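Long-range contacts in aminofutalosine deaminase (Helicobacter pylori, PDB 7LKK), which deaminates aminofutalosine in the menaquinone pathway, probably also adenosine, as a metal-dependent hydrolase of the amidohydrolase family: residues A[270-275]-A[369-374]; A[229-234]-A[252-257]; A[340-345]-A[404-409]; A[15-20]-A[39-44]. All coordinates share one frame; numbering follows the deposited sequence. Where two conformers were deposited one is given.

Contact 1. Residues A[270-275]-A[369-374]; sequences HTLFVH and AKALAL. With EDO (1,2-ethanediol), chain H.
His270 and Ala371 make the one hydrogen bond between segments 270-275 and 369-374: His270 NE2 gives its proton to Ala371 O over 2.6 Å, nearly straight at 163°. The acceptor lies close to the imidazole plane, whereas the donor stands above the carbonyl plane. With CG anti to the backbone N (chi1 -179°), the ring reaches away from its strand to the helix end, and its CE1 also comes 3.4 Å from Lys370 O, near the same ring plane. The helix closes here in a Schellman motif. Ala373 takes a positive phi, Leu374 N bonds back to Ala369 O at 3.0 Å, and the bond from Ala373 N to Lys370 O is weak. The strand belongs to the TIM barrel of the amidohydrolase family, and at its C-terminal end His275 NE2 binds the inhibitor.

Apolar contact continues the approach along the strand. Leu272 CG meets Ala371 CB at 4.1 Å, and Leu272 CD2 touches Leu372 CD1 at 3.8 Å, the two leucine side chains crossing at about a right angle. Near the N-terminal end of the strand, His270 N donates to O1 of a 1,2-ethanediol, probably from the crystallisation liquor, at 2.9 Å.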
loop_
_atom_site.group_PDB
_atom_site.type_symbol
_atom_site.label_atom_id
_atom_site.label_comp_id
_atom_site.label_asym_id
_atom_site.label_seq_id
_atom_site.Cartn_x
_atom_site.Cartn_y
_atom_site.Cartn_z
ATOM N N HIS A 270 -21.055 25.052 0.071
ATOM C CA HIS A 270 -19.679 24.562 0.176
ATOM C C HIS A 270 -19.758 23.192 0.843
ATOM O O HIS A 270 -19.775 23.081 2.070
ATOM C CB HIS A 270 -18.819 25.544 0.969
ATOM C CG HIS A 270 -17.385 25.131 1.109
ATOM N ND1 HIS A 270 -16.338 25.971 0.790
ATOM C CD2 HIS A 270 -16.821 23.981 1.551
ATOM C CE1 HIS A 270 -15.193 25.353 1.021
ATOM N NE2 HIS A 270 -15.458 24.142 1.479
ATOM N N THR A 271 -19.802 22.136 0.030
ATOM C CA THR A 271 -20.051 20.785 0.524
ATOM C C THR A 271 -18.966 19.831 0.046
ATOM O O THR A 271 -18.649 19.788 -1.147
ATOM C CB THR A 271 -21.425 20.274 0.071
ATOM O OG1 THR A 271 -22.450 21.128 0.590
ATOM C CG2 THR A 271 -21.662 18.858 0.575
ATOM N N LEU A 272 -18.410 19.062 0.979
ATOM C CA LEU A 272 -17.481 17.988 0.658
ATOM C C LEU A 272 -18.261 16.717 0.346
ATOM O O LEU A 272 -19.114 16.295 1.134
ATOM C CB LEU A 272 -16.515 17.732 1.817
ATOM C CG LEU A 272 -15.324 18.668 2.048
ATOM C CD1 LEU A 272 -15.774 20.066 2.447
ATOM C CD2 LEU A 272 -14.406 18.084 3.110
ATOM N N PHE A 273 -17.971 16.115 -0.804
ATOM C CA PHE A 273 -18.560 14.844 -1.210
ATOM C C PHE A 273 -17.483 13.773 -1.127
ATOM O O PHE A 273 -16.473 13.853 -1.834
ATOM C CB PHE A 273 -19.133 14.927 -2.625
ATOM C CG PHE A 273 -20.466 15.603 -2.698
ATOM C CD1 PHE A 273 -20.557 16.985 -2.702
ATOM C CD2 PHE A 273 -21.633 14.859 -2.765
ATOM C CE1 PHE A 273 -21.784 17.612 -2.769
ATOM C CE2 PHE A 273 -22.865 15.483 -2.833
ATOM C CZ PHE A 273 -22.940 16.859 -2.835
ATOM N N VAL A 274 -17.691 12.784 -0.256
ATOM C CA VAL A 274 -16.685 11.776 0.063
ATOM C C VAL A 274 -16.985 10.490 -0.695
ATOM O O VAL A 274 -18.153 10.100 -0.840
ATOM C CB VAL A 274 -16.628 11.524 1.583
ATOM C CG1 VAL A 274 -15.492 10.573 1.931
ATOM C CG2 VAL A 274 -16.476 12.841 2.331
ATOM N N HIS A 275 -15.919 9.839 -1.182
ATOM C CA HIS A 275 -15.923 8.534 -1.849
ATOM C C HIS A 275 -16.300 8.657 -3.324
ATOM O O HIS A 275 -15.415 8.814 -4.172
ATOM C CB HIS A 275 -16.836 7.549 -1.111
ATOM C CG HIS A 275 -16.464 7.353 0.326
ATOM N ND1 HIS A 275 -15.203 6.956 0.718
ATOM C CD2 HIS A 275 -17.177 7.520 1.465
ATOM C CE1 HIS A 275 -15.159 6.876 2.037
ATOM N NE2 HIS A 275 -16.343 7.213 2.514
ATOM N N ALA A 369 -6.920 22.001 1.821
ATOM C CA ALA A 369 -7.060 23.325 2.420
ATOM C C ALA A 369 -8.243 24.073 1.822
ATOM O O ALA A 369 -9.004 24.724 2.547
ATOM C CB ALA A 369 -5.771 24.127 2.233
ATOM N N LYS A 370 -8.411 23.995 0.499
ATOM C CA LYS A 370 -9.556 24.632 -0.142
ATOM C C LYS A 370 -10.866 23.987 0.292
ATOM O O LYS A 370 -11.872 24.679 0.484
ATOM C CB LYS A 370 -9.408 24.566 -1.661
ATOM C CG LYS A 370 -8.434 25.584 -2.243
ATOM C CD LYS A 370 -8.590 26.955 -1.599
ATOM C CE LYS A 370 -7.360 27.339 -0.787
ATOM N NZ LYS A 370 -7.178 28.817 -0.722
ATOM N N ALA A 371 -10.870 22.664 0.457
ATOM C CA ALA A 371 -12.086 21.984 0.884
ATOM C C ALA A 371 -12.508 22.423 2.282
ATOM O O ALA A 371 -13.700 22.596 2.552
ATOM C CB ALA A 371 -11.886 20.469 0.835
ATOM N N LEU A 372 -11.550 22.606 3.182
ATOM C CA LEU A 372 -11.849 22.990 4.552
ATOM C C LEU A 372 -11.871 24.506 4.756
ATOM O O LEU A 372 -12.011 24.963 5.893
ATOM C CB LEU A 372 -10.839 22.334 5.507
ATOM C CG LEU A 372 -11.194 20.937 6.064
ATOM C CD1 LEU A 372 -11.751 19.980 5.008
ATOM C CD2 LEU A 372 -10.018 20.298 6.785
ATOM N N ALA A 373 -11.697 25.301 3.691
ATOM C CA ALA A 373 -11.688 26.769 3.786
ATOM C C ALA A 373 -10.665 27.235 4.822
ATOM O O ALA A 373 -10.940 28.085 5.680
ATOM C CB ALA A 373 -13.077 27.325 4.103
ATOM N N LEU A 374 -9.474 26.657 4.726
ATOM C CA LEU A 374 -8.333 26.891 5.602
ATOM C C LEU A 374 -7.302 27.732 4.864
ATOM O O LEU A 374 -7.154 27.580 3.651
ATOM C CB LEU A 374 -7.726 25.501 5.938
ATOM C CG LEU A 374 -8.073 24.731 7.221
ATOM C CD1 LEU A 374 -7.328 25.095 8.494
ATOM C CD2 LEU A 374 -9.587 25.115 7.441
HETATM C C1 EDO H . -23.549 26.524 2.784
HETATM O O1 EDO H . -22.324 25.801 2.615
HETATM C C2 EDO H . -23.306 27.729 3.683
HETATM O O2 EDO H . -23.093 27.284 5.027
#

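Contact 2. Residues A[229-234]-A[252-257]; sequences LEWVEN and FTSLYE
Val232 and Ser254 mark the nearest approach of the two backbones, their CA atoms 5.8 Å apart, where the irregular segment 252-257 passes alongside segment 229-234 of helix 226-234 without a hydrogen bond between the two segments. Trp231 makes the main side-chain contact. Its CG is anti to the backbone N (chi1 -171°), and the indole extends from the helix along the backbone of Phe252, Thr253 and Ser254. Ser254 sits over one face of the indole, with its CB 4.2 Å from the centroid of the five-membered ring and 14° off the ring normal, a CH-pi contact. The six-membered ring continues toward the start of the segment: Trp231 CZ2 lies 3.3 Å from Thr253 C, and Trp231 CH2 meets Phe252 O at 3.0 Å, at the ring edge. That carbonyl oxygen is buried here and has no hydrogen-bond partner in the model. Trp231 NE1 is hydrogen-bonded to Tyr243 OH.

Ser254 turns its hydroxyl back on its own segment, OG donating to Tyr256 O over 2.6 Å, while its CB is 3.4 Å from Trp231 O.

Further bonds join Ser254 N to Ser235 OG and Glu233 OE1 to Ala259 N at the start of helix 259-264. The Tyr256 side chain packs on Lys201 and Ala204 of helix 201-213, placing segment 252-257 between that helix and helix 226-234, near the periphery of the chain.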
loop_
_atom_site.group_PDB
_atom_site.type_symbol
_atom_site.label_atom_id
_atom_site.label_comp_id
_atom_site.label_asym_id
_atom_site.label_seq_id
_atom_site.Cartn_x
_atom_site.Cartn_y
_atom_site.Cartn_z
ATOM N N LEU A 229 -25.991 2.608 -4.729
ATOM C CA LEU A 229 -26.402 3.039 -6.061
ATOM C C LEU A 229 -27.698 2.358 -6.485
ATOM O O LEU A 229 -28.600 3.009 -7.027
ATOM C CB LEU A 229 -25.290 2.757 -7.072
ATOM C CG LEU A 229 -25.589 3.118 -8.528
ATOM C CD1 LEU A 229 -25.805 4.619 -8.681
ATOM C CD2 LEU A 229 -24.468 2.638 -9.443
ATOM N N GLU A 230 -27.809 1.047 -6.248
ATOM C CA GLU A 230 -29.029 0.330 -6.603
ATOM C C GLU A 230 -30.208 0.800 -5.764
ATOM O O GLU A 230 -31.343 0.856 -6.252
ATOM C CB GLU A 230 -28.830 -1.174 -6.418
ATOM C CG GLU A 230 -27.865 -1.827 -7.388
ATOM C CD GLU A 230 -27.458 -3.219 -6.938
ATOM O OE1 GLU A 230 -26.535 -3.798 -7.545
ATOM O OE2 GLU A 230 -28.063 -3.733 -5.972
ATOM N N TRP A 231 -29.957 1.136 -4.498
ATOM C CA TRP A 231 -31.015 1.659 -3.641
ATOM C C TRP A 231 -31.449 3.046 -4.095
ATOM O O TRP A 231 -32.646 3.310 -4.262
ATOM C CB TRP A 231 -30.539 1.690 -2.189
ATOM C CG TRP A 231 -31.618 2.008 -1.192
ATOM C CD1 TRP A 231 -31.632 3.040 -0.301
ATOM C CD2 TRP A 231 -32.833 1.278 -0.977
ATOM N NE1 TRP A 231 -32.778 3.001 0.453
ATOM C CE2 TRP A 231 -33.533 1.929 0.058
ATOM C CE3 TRP A 231 -33.393 0.135 -1.556
ATOM C CZ2 TRP A 231 -34.764 1.477 0.523
ATOM C CZ3 TRP A 231 -34.619 -0.309 -1.093
ATOM C CH2 TRP A 231 -35.290 0.360 -0.064
ATOM N N VAL A 232 -30.485 3.945 -4.299
ATOM C CA VAL A 232 -30.809 5.324 -4.649
ATOM C C VAL A 232 -31.525 5.384 -5.992
ATOM O O VAL A 232 -32.522 6.099 -6.151
ATOM C CB VAL A 232 -29.531 6.182 -4.642
ATOM C CG1 VAL A 232 -29.764 7.507 -5.353
ATOM C CG2 VAL A 232 -29.056 6.414 -3.215
ATOM N N GLU A 233 -31.047 4.617 -6.973
ATOM C CA GLU A 233 -31.583 4.736 -8.323
ATOM C C GLU A 233 -32.896 3.977 -8.493
ATOM O O GLU A 233 -33.824 4.487 -9.131
ATOM C CB GLU A 233 -30.553 4.248 -9.343
ATOM C CG GLU A 233 -29.430 5.241 -9.622
ATOM C CD GLU A 233 -29.933 6.651 -9.880
ATOM O OE1 GLU A 233 -29.352 7.603 -9.318
ATOM O OE2 GLU A 233 -30.901 6.814 -10.654
ATOM N N ASN A 234 -33.002 2.766 -7.934
ATOM C CA ASN A 234 -34.121 1.887 -8.248
ATOM C C ASN A 234 -34.801 1.274 -7.028
ATOM O O ASN A 234 -35.685 0.424 -7.198
ATOM C CB ASN A 234 -33.664 0.766 -9.187
ATOM C CG ASN A 234 -33.290 1.276 -10.559
ATOM O OD1 ASN A 234 -34.156 1.606 -11.366
ATOM N ND2 ASN A 234 -31.993 1.354 -10.831
ATOM N N PHE A 252 -39.340 0.892 2.948
ATOM C CA PHE A 252 -38.969 -0.073 1.921
ATOM C C PHE A 252 -38.612 0.599 0.597
ATOM O O PHE A 252 -38.259 -0.097 -0.362
ATOM C CB PHE A 252 -40.115 -1.092 1.735
ATOM C CG PHE A 252 -39.969 -1.990 0.534
ATOM C CD1 PHE A 252 -40.887 -1.927 -0.502
ATOM C CD2 PHE A 252 -38.919 -2.891 0.438
ATOM C CE1 PHE A 252 -40.764 -2.742 -1.611
ATOM C CE2 PHE A 252 -38.789 -3.709 -0.672
ATOM C CZ PHE A 252 -39.714 -3.635 -1.697
ATOM N N THR A 253 -38.678 1.923 0.518
ATOM C CA THR A 253 -38.262 2.653 -0.668
ATOM C C THR A 253 -37.166 3.642 -0.300
ATOM O O THR A 253 -36.975 3.988 0.870
ATOM C CB THR A 253 -39.436 3.395 -1.317
ATOM O OG1 THR A 253 -40.032 4.279 -0.359
ATOM C CG2 THR A 253 -40.478 2.407 -1.817
ATOM N N SER A 254 -36.442 4.091 -1.320
ATOM C CA SER A 254 -35.339 5.016 -1.104
ATOM C C SER A 254 -35.835 6.319 -0.491
ATOM O O SER A 254 -36.955 6.770 -0.750
ATOM C CB SER A 254 -34.617 5.303 -2.420
ATOM O OG SER A 254 -33.633 6.305 -2.248
ATOM N N LEU A 255 -34.994 6.910 0.358
ATOM C CA LEU A 255 -35.288 8.228 0.902
ATOM C C LEU A 255 -35.163 9.326 -0.146
ATOM O O LEU A 255 -35.595 10.455 0.108
ATOM C CB LEU A 255 -34.359 8.528 2.080
ATOM C CG LEU A 255 -34.321 7.481 3.193
ATOM C CD1 LEU A 255 -33.288 7.856 4.243
ATOM C CD2 LEU A 255 -35.699 7.317 3.824
ATOM N N TYR A 256 -34.583 9.021 -1.306
ATOM C CA TYR A 256 -34.386 9.993 -2.372
ATOM C C TYR A 256 -34.622 9.304 -3.705
ATOM O O TYR A 256 -34.074 8.226 -3.952
ATOM C CB TYR A 256 -32.974 10.590 -2.322
ATOM C CG TYR A 256 -32.639 11.246 -1.004
ATOM C CD1 TYR A 256 -32.928 12.585 -0.781
ATOM C CD2 TYR A 256 -32.038 10.527 0.021
ATOM C CE1 TYR A 256 -32.627 13.188 0.425
ATOM C CE2 TYR A 256 -31.734 11.121 1.230
ATOM C CZ TYR A 256 -32.030 12.455 1.425
ATOM O OH TYR A 256 -31.727 13.052 2.625
ATOM N N GLU A 257 -35.436 9.922 -4.560
ATOM C CA GLU A 257 -35.736 9.369 -5.880
ATOM C C GLU A 257 -34.647 9.813 -6.849
ATOM O O GLU A 257 -34.766 10.831 -7.531
ATOM C CB GLU A 257 -37.120 9.796 -6.350
ATOM C CG GLU A 257 -37.632 8.992 -7.537
ATOM C CD GLU A 257 -37.719 7.505 -7.239
ATOM O OE1 GLU A 257 -38.349 7.132 -6.226
ATOM O OE2 GLU A 257 -37.150 6.708 -8.016
#

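Contact 3. Residues A[340-345]-A[404-409]; sequences DELRAF and QFLLHA
Arg343 NH1 is shared by two carbonyl groups at and just after the end of helix 401-408, donating to Leu406 O in the last turn and to Ala409 O beyond it, each over 2.8 Å. The bond to Ala409 is the straighter, at 162° against 139°, and its acceptor lies in the guanidinium plane; Leu406 O is tilted from that plane. Arg343 NH2 uses a further edge of the group for a salt bridge to Asp340 OD1 at 2.7 Å, one turn earlier in its own helix. Three bonds thus fix the rotation of the guanidinium, and Asp340 is itself held by Ser335 OG through OD2. Arg343 CG lies 3.3 Å from Leu406 O, and the bend at chi3 (-77°) turns the guanidinium toward both carbonyls and Asp340. Its positive charge would probably interact favourably with the helix dipole.

Beneath this polar grip, Leu342 CD1 and Leu406 CD2 touch at 3.7 Å, and helix 353-364 packs against both leucines. Ile334 of the second subunit packs on Arg343, and Tyr93 of that subunit on Leu407, so the contact borders the dimer interface. It joins helix 338-348, which follows TIM-barrel strand 323-325, to helix 401-408, which connects the antiparallel strands 387-391 and 414-417.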
loop_
_atom_site.group_PDB
_atom_site.type_symbol
_atom_site.label_atom_id
_atom_site.label_comp_id
_atom_site.label_asym_id
_atom_site.label_seq_id
_atom_site.Cartn_x
_atom_site.Cartn_y
_atom_site.Cartn_z
ATOM N N ASP A 340 0.946 6.991 4.559
ATOM C CA ASP A 340 0.520 5.643 4.199
ATOM C C ASP A 340 -0.652 5.682 3.227
ATOM O O ASP A 340 -0.695 4.912 2.260
ATOM C CB ASP A 340 0.140 4.852 5.453
ATOM C CG ASP A 340 1.344 4.462 6.291
ATOM O OD1 ASP A 340 2.486 4.677 5.840
ATOM O OD2 ASP A 340 1.143 3.937 7.407
ATOM N N GLU A 341 -1.609 6.583 3.467
ATOM C CA GLU A 341 -2.764 6.702 2.582
ATOM C C GLU A 341 -2.347 7.146 1.188
ATOM O O GLU A 341 -2.910 6.686 0.186
ATOM C CB GLU A 341 -3.777 7.686 3.170
ATOM C CG GLU A 341 -5.171 7.572 2.578
ATOM C CD GLU A 341 -5.855 6.275 2.953
ATOM O OE1 GLU A 341 -5.525 5.711 4.019
ATOM O OE2 GLU A 341 -6.722 5.813 2.182
ATOM N N LEU A 342 -1.364 8.045 1.101
ATOM C CA LEU A 342 -0.909 8.519 -0.201
ATOM C C LEU A 342 -0.216 7.411 -0.984
ATOM O O LEU A 342 -0.377 7.314 -2.205
ATOM C CB LEU A 342 0.017 9.723 -0.025
ATOM C CG LEU A 342 -0.675 10.965 0.546
ATOM C CD1 LEU A 342 0.326 12.086 0.801
ATOM C CD2 LEU A 342 -1.794 11.427 -0.378
ATOM N N ARG A 343 0.552 6.559 -0.300
ATOM C CA ARG A 343 1.161 5.421 -0.981
ATOM C C ARG A 343 0.106 4.420 -1.433
ATOM O O ARG A 343 0.220 3.839 -2.520
ATOM C CB ARG A 343 2.192 4.751 -0.072
ATOM C CG ARG A 343 3.508 5.512 0.020
ATOM C CD ARG A 343 4.525 4.769 0.863
ATOM N NE ARG A 343 4.253 4.891 2.292
ATOM C CZ ARG A 343 4.690 5.888 3.055
ATOM N NH1 ARG A 343 5.423 6.862 2.528
ATOM N NH2 ARG A 343 4.391 5.913 4.348
ATOM N N ALA A 344 -0.930 4.202 -0.617
ATOM C CA ALA A 344 -2.044 3.374 -1.066
ATOM C C ALA A 344 -2.713 3.993 -2.284
ATOM O O ALA A 344 -3.107 3.285 -3.218
ATOM C CB ALA A 344 -3.057 3.185 0.066
ATOM N N PHE A 345 -2.830 5.324 -2.291
ATOM C CA PHE A 345 -3.390 6.044 -3.430
ATOM C C PHE A 345 -2.583 5.780 -4.698
ATOM O O PHE A 345 -3.154 5.549 -5.771
ATOM C CB PHE A 345 -3.432 7.539 -3.096
ATOM C CG PHE A 345 -4.047 8.403 -4.159
ATOM C CD1 PHE A 345 -5.422 8.465 -4.317
ATOM C CD2 PHE A 345 -3.247 9.193 -4.974
ATOM C CE1 PHE A 345 -5.989 9.279 -5.287
ATOM C CE2 PHE A 345 -3.805 10.004 -5.942
ATOM C CZ PHE A 345 -5.178 10.048 -6.099
ATOM N N GLN A 404 9.609 10.403 -5.062
ATOM C CA GLN A 404 10.508 9.823 -4.066
ATOM C C GLN A 404 10.124 10.260 -2.658
ATOM O O GLN A 404 10.244 9.481 -1.704
ATOM C CB GLN A 404 11.959 10.206 -4.365
ATOM C CG GLN A 404 12.480 9.718 -5.710
ATOM C CD GLN A 404 12.737 8.226 -5.745
ATOM O OE1 GLN A 404 12.814 7.569 -4.705
ATOM N NE2 GLN A 404 12.876 7.683 -6.947
ATOM N N PHE A 405 9.673 11.507 -2.506
ATOM C CA PHE A 405 9.182 11.965 -1.210
ATOM C C PHE A 405 8.007 11.115 -0.740
ATOM O O PHE A 405 7.991 10.636 0.399
ATOM C CB PHE A 405 8.776 13.438 -1.287
ATOM C CG PHE A 405 7.993 13.910 -0.094
ATOM C CD1 PHE A 405 8.643 14.314 1.059
ATOM C CD2 PHE A 405 6.607 13.936 -0.120
ATOM C CE1 PHE A 405 7.926 14.743 2.162
ATOM C CE2 PHE A 405 5.887 14.364 0.979
ATOM C CZ PHE A 405 6.548 14.767 2.120
ATOM N N LEU A 406 7.006 10.929 -1.604
ATOM C CA LEU A 406 5.836 10.140 -1.228
ATOM C C LEU A 406 6.209 8.700 -0.904
ATOM O O LEU A 406 5.576 8.071 -0.048
ATOM C CB LEU A 406 4.793 10.178 -2.347
ATOM C CG LEU A 406 4.091 11.520 -2.573
ATOM C CD1 LEU A 406 3.126 11.435 -3.747
ATOM C CD2 LEU A 406 3.366 11.968 -1.312
ATOM N N LEU A 407 7.228 8.161 -1.574
ATOM C CA LEU A 407 7.618 6.775 -1.346
ATOM C C LEU A 407 8.372 6.607 -0.031
ATOM O O LEU A 407 8.208 5.591 0.653
ATOM C CB LEU A 407 8.469 6.269 -2.511
ATOM C CG LEU A 407 7.750 6.064 -3.845
ATOM C CD1 LEU A 407 8.736 5.622 -4.918
ATOM C CD2 LEU A 407 6.622 5.054 -3.703
ATOM N N HIS A 408 9.197 7.588 0.345
ATOM C CA HIS A 408 10.113 7.416 1.461
ATOM C C HIS A 408 9.742 8.192 2.718
ATOM O O HIS A 408 10.268 7.873 3.788
ATOM C CB HIS A 408 11.539 7.797 1.034
ATOM C CG HIS A 408 12.057 6.985 -0.112
ATOM N ND1 HIS A 408 12.267 5.625 -0.024
ATOM C CD2 HIS A 408 12.391 7.335 -1.377
ATOM C CE1 HIS A 408 12.715 5.174 -1.184
ATOM N NE2 HIS A 408 12.800 6.193 -2.021
ATOM N N ALA A 409 8.857 9.185 2.629
ATOM C CA ALA A 409 8.493 9.962 3.809
ATOM C C ALA A 409 7.681 9.106 4.777
ATOM O O ALA A 409 6.648 8.542 4.406
ATOM C CB ALA A 409 7.702 11.205 3.412
#

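Contact 4. Residues A[15-20]-A[39-44]; sequences MQEIIG and VVFDEK
Glu17 and Phe41 face each other as a hydrogen-bonded pair of antiparallel strands, within a four-stranded mixed sheet where strand 17-21 lies between 37-41 and 62-66. Phe41 CG takes the position between its backbone N and carbonyl carbon (chi1 64°), which lays the ring back over the neighbouring strand. Glu17 crosses it obliquely: its CG rests over one face, 3.9 Å from the ring centroid in a CH-pi contact, and the carboxylate plane is only 22° from that of the ring. Ile19, on the same face of the sheet, meets the ring from a different direction, its CG1 3.5 Å from Phe41 CE1 and its side chain about perpendicular to the phenylalanine. Phe416 adds an edge-to-face contact to Phe41.

The other face carries Ile18 and Val40, a non-hydrogen-bonded pair whose CG1 and CG2 respectively touch at 3.6 Å; Leu54 of helix 51-57 packs on both. Between the faces, Glu17 pairs with Phe41 and Ile19 with Val39, each through two backbone bonds, of which Val39 N to Ile19 O is the shortest at 2.8 Å.

Beyond the regular pairing, Gln16 and Asp42 lie side by side and point the same way, joined by a weak bond from Gln16 NE2 to Asp42 OD2 at 3.3 Å. The other carboxylate oxygen, Asp42 OD1, closes an Asx turn by accepting from Lys44 N at 2.9 Å.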
loop_
_atom_site.group_PDB
_atom_site.type_symbol
_atom_site.label_atom_id
_atom_site.label_comp_id
_atom_site.label_asym_id
_atom_site.label_seq_id
_atom_site.Cartn_x
_atom_site.Cartn_y
_atom_site.Cartn_z
ATOM N N MET A 15 8.321 36.009 16.970
ATOM C CA MET A 15 9.276 36.625 16.065
ATOM C C MET A 15 9.351 35.854 14.749
ATOM O O MET A 15 8.809 34.756 14.601
ATOM C CB MET A 15 10.657 36.695 16.714
ATOM C CG MET A 15 10.792 37.773 17.775
ATOM S SD MET A 15 12.345 37.655 18.678
ATOM C CE MET A 15 13.509 37.476 17.327
ATOM N N GLN A 16 10.044 36.448 13.784
ATOM C CA GLN A 16 10.237 35.837 12.479
ATOM C C GLN A 16 11.501 34.986 12.467
ATOM O O GLN A 16 12.458 35.245 13.202
ATOM C CB GLN A 16 10.319 36.906 11.388
ATOM C CG GLN A 16 9.006 37.621 11.113
ATOM C CD GLN A 16 9.141 38.693 10.050
ATOM O OE1 GLN A 16 10.220 38.902 9.497
ATOM N NE2 GLN A 16 8.043 39.383 9.759
ATOM N N GLU A 17 11.489 33.952 11.628
ATOM C CA GLU A 17 12.651 33.099 11.438
ATOM C C GLU A 17 12.672 32.622 9.993
ATOM O O GLU A 17 11.724 32.833 9.232
ATOM C CB GLU A 17 12.654 31.913 12.411
ATOM C CG GLU A 17 11.389 31.080 12.381
ATOM C CD GLU A 17 11.439 29.899 13.335
ATOM O OE1 GLU A 17 12.509 29.262 13.445
ATOM O OE2 GLU A 17 10.409 29.611 13.977
ATOM N N ILE A 18 13.774 31.978 9.619
ATOM C CA ILE A 18 13.978 31.461 8.272
ATOM C C ILE A 18 14.279 29.974 8.373
ATOM O O ILE A 18 15.084 29.557 9.213
ATOM C CB ILE A 18 15.123 32.195 7.545
ATOM C CG1 ILE A 18 14.921 33.711 7.605
ATOM C CG2 ILE A 18 15.233 31.729 6.099
ATOM C CD1 ILE A 18 16.049 34.503 6.965
ATOM N N ILE A 19 13.626 29.177 7.531
ATOM C CA ILE A 19 13.957 27.766 7.376
ATOM C C ILE A 19 14.074 27.460 5.891
ATOM O O ILE A 19 13.286 27.953 5.077
ATOM C CB ILE A 19 12.927 26.828 8.046
ATOM C CG1 ILE A 19 11.519 27.067 7.499
ATOM C CG2 ILE A 19 12.966 26.976 9.562
ATOM C CD1 ILE A 19 10.513 26.020 7.941
ATOM N N GLY A 20 15.077 26.653 5.536
ATOM C CA GLY A 20 15.278 26.258 4.163
ATOM C C GLY A 20 15.609 24.772 4.074
ATOM O O GLY A 20 15.937 24.134 5.074
ATOM N N VAL A 39 12.065 29.997 3.548
ATOM C CA VAL A 39 10.813 30.667 3.891
ATOM C C VAL A 39 11.030 31.498 5.149
ATOM O O VAL A 39 11.543 30.992 6.152
ATOM C CB VAL A 39 9.663 29.664 4.113
ATOM C CG1 VAL A 39 8.416 30.387 4.602
ATOM C CG2 VAL A 39 9.368 28.889 2.836
ATOM N N VAL A 40 10.649 32.773 5.092
ATOM C CA VAL A 40 10.572 33.628 6.271
ATOM C C VAL A 40 9.138 33.598 6.771
ATOM O O VAL A 40 8.197 33.760 5.983
ATOM C CB VAL A 40 11.010 35.069 5.957
ATOM C CG1 VAL A 40 10.964 35.922 7.217
ATOM C CG2 VAL A 40 12.400 35.085 5.358
ATOM N N PHE A 41 8.962 33.387 8.072
ATOM C CA PHE A 41 7.617 33.265 8.610
ATOM C C PHE A 41 7.591 33.676 10.073
ATOM O O PHE A 41 8.553 33.461 10.814
ATOM C CB PHE A 41 7.083 31.831 8.463
ATOM C CG PHE A 41 7.864 30.802 9.240
ATOM C CD1 PHE A 41 9.041 30.273 8.733
ATOM C CD2 PHE A 41 7.412 30.352 10.470
ATOM C CE1 PHE A 41 9.756 29.325 9.445
ATOM C CE2 PHE A 41 8.121 29.403 11.187
ATOM C CZ PHE A 41 9.293 28.887 10.671
ATOM N N ASP A 42 6.474 34.286 10.471
ATOM C CA ASP A 42 6.122 34.404 11.878
ATOM C C ASP A 42 4.952 33.459 12.123
ATOM O O ASP A 42 5.126 32.238 12.074
ATOM C CB ASP A 42 5.773 35.850 12.250
ATOM C CG ASP A 42 5.034 36.581 11.142
ATOM O OD1 ASP A 42 4.126 35.982 10.530
ATOM O OD2 ASP A 42 5.360 37.759 10.885
ATOM N N GLU A 43 3.753 34.000 12.338
ATOM C CA GLU A 43 2.560 33.164 12.315
ATOM C C GLU A 43 2.087 32.889 10.895
ATOM O O GLU A 43 1.419 31.876 10.658
ATOM C CB GLU A 43 1.433 33.812 13.123
ATOM C CG GLU A 43 1.641 33.756 14.629
ATOM C CD GLU A 43 2.262 35.024 15.181
ATOM O OE1 GLU A 43 2.662 35.890 14.375
ATOM O OE2 GLU A 43 2.359 35.152 16.419
ATOM N N LYS A 44 2.426 33.763 9.951
ATOM C CA LYS A 44 2.109 33.582 8.545
ATOM C C LYS A 44 3.404 33.501 7.752
ATOM O O LYS A 44 4.476 33.878 8.234
ATOM C CB LYS A 44 1.243 34.732 8.010
ATOM C CG LYS A 44 -0.007 35.025 8.828
ATOM C CD LYS A 44 -1.025 33.905 8.703
ATOM C CE LYS A 44 -2.419 34.382 9.093
ATOM N NZ LYS A 44 -2.667 34.240 10.553
#

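Contact 1 sets a barrel strand against a helix end, contact 2 a helix against a loop and contact 3 two helices, while contact 4 lies in a four-stranded mixed sheet, about 53 Å from contact 2 between centres and on the opposite side of the chain's centre. Contact 1 is nearest the middle of the chain and shares its strand with the ligand pocket; contact 3 is the buried one, beside the subunit interface. In both, a side-chain N-H donor meets backbone carbonyl oxygen at a helix end, one for the histidine and two for the arginine. Contacts 2 and 4 lie farther out and, like contact 1, are partly buried: the first relies on an indole against backbone, the second on regular strand pairing.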